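Local coordinates for glutamate receptor kainate-like protein (Pleurobrachia bachei, PDB 4ZDM) that probably forms glycine-gated ion channels as a ctenophore ionotropic glutamate receptor subunit whose ligand-binding domain holds glycine, at residues M8-G13 and L52-N57. Residues are numbered along the deposited sequence; the frame is centred on the assembly and turned at random.
With SO4 (sulfate ion), chain D.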
loop_
_atom_site.group_PDB
_atom_site.type_symbol
_atom_site.label_atom_id
_atom_site.label_comp_id
_atom_site.label_asym_id
_atom_site.label_seq_id
_atom_site.Cartn_x
_atom_site.Cartn_y
_atom_site.Cartn_z
ATOM N N MET A 8 1.887 9.877 -6.957
ATOM C CA MET A 8 1.482 8.523 -6.571
ATOM C C MET A 8 2.395 7.999 -5.491
ATOM O O MET A 8 3.585 8.242 -5.519
ATOM C CB MET A 8 1.560 7.567 -7.794
ATOM C CG MET A 8 1.003 6.185 -7.595
ATOM S SD MET A 8 1.202 5.252 -9.164
ATOM C CE MET A 8 0.250 3.798 -8.703
ATOM N N HIS A 9 1.840 7.196 -4.597
ATOM C CA HIS A 9 2.603 6.499 -3.573
ATOM C C HIS A 9 2.799 5.046 -3.951
ATOM O O HIS A 9 1.776 4.356 -4.189
ATOM C CB HIS A 9 1.850 6.577 -2.252
ATOM C CG HIS A 9 2.642 6.032 -1.137
ATOM N ND1 HIS A 9 3.757 6.674 -0.649
ATOM C CD2 HIS A 9 2.520 4.882 -0.427
ATOM C CE1 HIS A 9 4.326 5.921 0.284
ATOM N NE2 HIS A 9 3.562 4.850 0.466
ATOM N N LEU A 10 4.032 4.588 -3.952
ATOM C CA LEU A 10 4.378 3.193 -4.229
ATOM C C LEU A 10 5.025 2.511 -3.071
ATOM O O LEU A 10 5.809 3.128 -2.336
ATOM C CB LEU A 10 5.313 3.106 -5.432
ATOM C CG LEU A 10 4.849 3.723 -6.738
ATOM C CD1 LEU A 10 5.990 3.588 -7.786
ATOM C CD2 LEU A 10 3.581 3.089 -7.245
ATOM N N ARG A 11 4.713 1.243 -2.863
ATOM C CA ARG A 11 5.423 0.398 -1.925
ATOM C C ARG A 11 6.361 -0.468 -2.759
ATOM O O ARG A 11 5.979 -1.080 -3.744
ATOM C CB ARG A 11 4.508 -0.474 -1.095
ATOM C CG ARG A 11 3.810 0.245 0.035
ATOM C CD ARG A 11 2.519 0.889 -0.421
ATOM N NE ARG A 11 1.800 1.437 0.744
ATOM C CZ ARG A 11 0.603 1.980 0.694
ATOM N NH1 ARG A 11 -0.068 2.041 -0.432
ATOM N NH2 ARG A 11 0.084 2.465 1.804
ATOM N N LEU A 12 7.630 -0.487 -2.375
ATOM C CA LEU A 12 8.680 -1.126 -3.155
ATOM C C LEU A 12 9.265 -2.281 -2.361
ATOM O O LEU A 12 9.698 -2.131 -1.217
ATOM C CB LEU A 12 9.759 -0.120 -3.545
ATOM C CG LEU A 12 9.243 1.078 -4.320
ATOM C CD1 LEU A 12 10.394 2.015 -4.615
ATOM C CD2 LEU A 12 8.506 0.777 -5.577
ATOM N N GLY A 13 9.335 -3.445 -3.006
ATOM C CA GLY A 13 9.799 -4.643 -2.360
ATOM C C GLY A 13 11.315 -4.761 -2.361
ATOM O O GLY A 13 11.952 -4.613 -3.398
ATOM N N LEU A 52 10.125 10.568 -11.832
ATOM C CA LEU A 52 8.766 10.109 -12.087
ATOM C C LEU A 52 7.759 10.679 -11.090
ATOM O O LEU A 52 6.564 10.487 -11.284
ATOM C CB LEU A 52 8.678 8.592 -12.038
ATOM C CG LEU A 52 8.981 7.719 -13.258
ATOM C CD1 LEU A 52 10.347 7.964 -13.657
ATOM C CD2 LEU A 52 8.779 6.250 -13.007
ATOM N N ASN A 53 8.212 11.391 -10.083
ATOM C CA ASN A 53 7.308 12.077 -9.141
ATOM C C ASN A 53 6.397 11.115 -8.416
ATOM O O ASN A 53 5.174 11.178 -8.512
ATOM C CB ASN A 53 6.476 13.121 -9.865
ATOM C CG ASN A 53 5.830 14.107 -8.932
ATOM O OD1 ASN A 53 6.125 14.171 -7.781
ATOM N ND2 ASN A 53 4.915 14.882 -9.480
ATOM N N PHE A 54 7.014 10.216 -7.693
ATOM C CA PHE A 54 6.289 9.323 -6.793
ATOM C C PHE A 54 6.932 9.333 -5.428
ATOM O O PHE A 54 8.132 9.632 -5.292
ATOM C CB PHE A 54 6.168 7.859 -7.297
ATOM C CG PHE A 54 7.446 7.098 -7.455
ATOM C CD1 PHE A 54 8.067 6.493 -6.403
ATOM C CD2 PHE A 54 7.981 6.941 -8.705
ATOM C CE1 PHE A 54 9.218 5.717 -6.567
ATOM C CE2 PHE A 54 9.090 6.142 -8.900
ATOM C CZ PHE A 54 9.726 5.546 -7.838
ATOM N N THR A 55 6.122 9.065 -4.402
ATOM C CA THR A 55 6.620 8.844 -3.069
ATOM C C THR A 55 6.680 7.333 -2.830
ATOM O O THR A 55 6.000 6.558 -3.540
ATOM C CB THR A 55 5.775 9.501 -1.982
ATOM O OG1 THR A 55 4.461 8.993 -2.012
ATOM C CG2 THR A 55 5.748 10.991 -2.153
ATOM N N TYR A 56 7.472 6.867 -1.861
ATOM C CA TYR A 56 7.654 5.453 -1.659
ATOM C C TYR A 56 8.186 5.098 -0.299
ATOM O O TYR A 56 8.840 5.931 0.391
ATOM C CB TYR A 56 8.592 4.877 -2.724
ATOM C CG TYR A 56 10.002 5.391 -2.633
ATOM C CD1 TYR A 56 10.323 6.642 -3.173
ATOM C CD2 TYR A 56 11.006 4.624 -2.078
ATOM C CE1 TYR A 56 11.645 7.146 -3.095
ATOM C CE2 TYR A 56 12.316 5.110 -2.018
ATOM C CZ TYR A 56 12.603 6.344 -2.527
ATOM O OH TYR A 56 13.901 6.863 -2.488
ATOM N N ASN A 57 7.882 3.864 0.102
ATOM C CA ASN A 57 8.530 3.195 1.197
ATOM C C ASN A 57 8.915 1.804 0.784
ATOM O O ASN A 57 8.480 1.321 -0.300
ATOM C CB ASN A 57 7.652 3.144 2.446
ATOM C CG ASN A 57 7.528 4.512 3.077
ATOM O OD1 ASN A 57 8.522 5.116 3.467
ATOM N ND2 ASN A 57 6.322 5.081 3.065
HETATM S S SO4 D . 3.543 2.801 3.650
HETATM O O1 SO4 D . 4.530 2.163 4.588
HETATM O O2 SO4 D . 2.361 1.912 3.554
HETATM O O3 SO4 D . 4.203 2.901 2.304
HETATM O O4 SO4 D . 3.130 4.136 4.098
#
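The His-9 ring bridges Thr-55, through ND1, and a sulfate ion, through NE2. Its CB and CG lie beside Thr-55 OG1; CG runs anti to the backbone N (chi1 -173°), which carries the ring over toward strand 54-57. ND1 then shares a 2.8 Å hydrogen bond with Thr-55 OG1, CE1 comes 3.5 Å from Asn-57 ND2, and at the tip NE2 donates to sulfate O3 over 2.8 Å, almost straight at 173°. The same O3 takes a hydrogen bond from Asn-57 ND2 (3.1 Å), and both O3 and ND2 lie near the imidazole plane. Arg-11 bends at chi2 (87°), so that His-9 CD2, at the ring edge, stands over the centre of one guanidinium face, while NE and NH2 both bind sulfate O2, each at 2.9 Å. With alanine at Arg-11, O2 is likely to lose both donors and CD2 the group packed against it. Arg-32 of the second subunit also binds the anion, which probably came from the crystallisation liquor. On the other face of the sheet, Leu-10 CD1 makes a CH-pi contact over the Phe-54 ring, 3.8 Å from its centroid, and Leu-12 CD1 packs on Tyr-56, with helix 40-52 covering this side. Four backbone hydrogen bonds join these parallel strands, which with helix 40-52 form the beta-alpha-beta unit that opens the periplasmic-binding-protein-like fold of glutamate receptor ligand-binding domains.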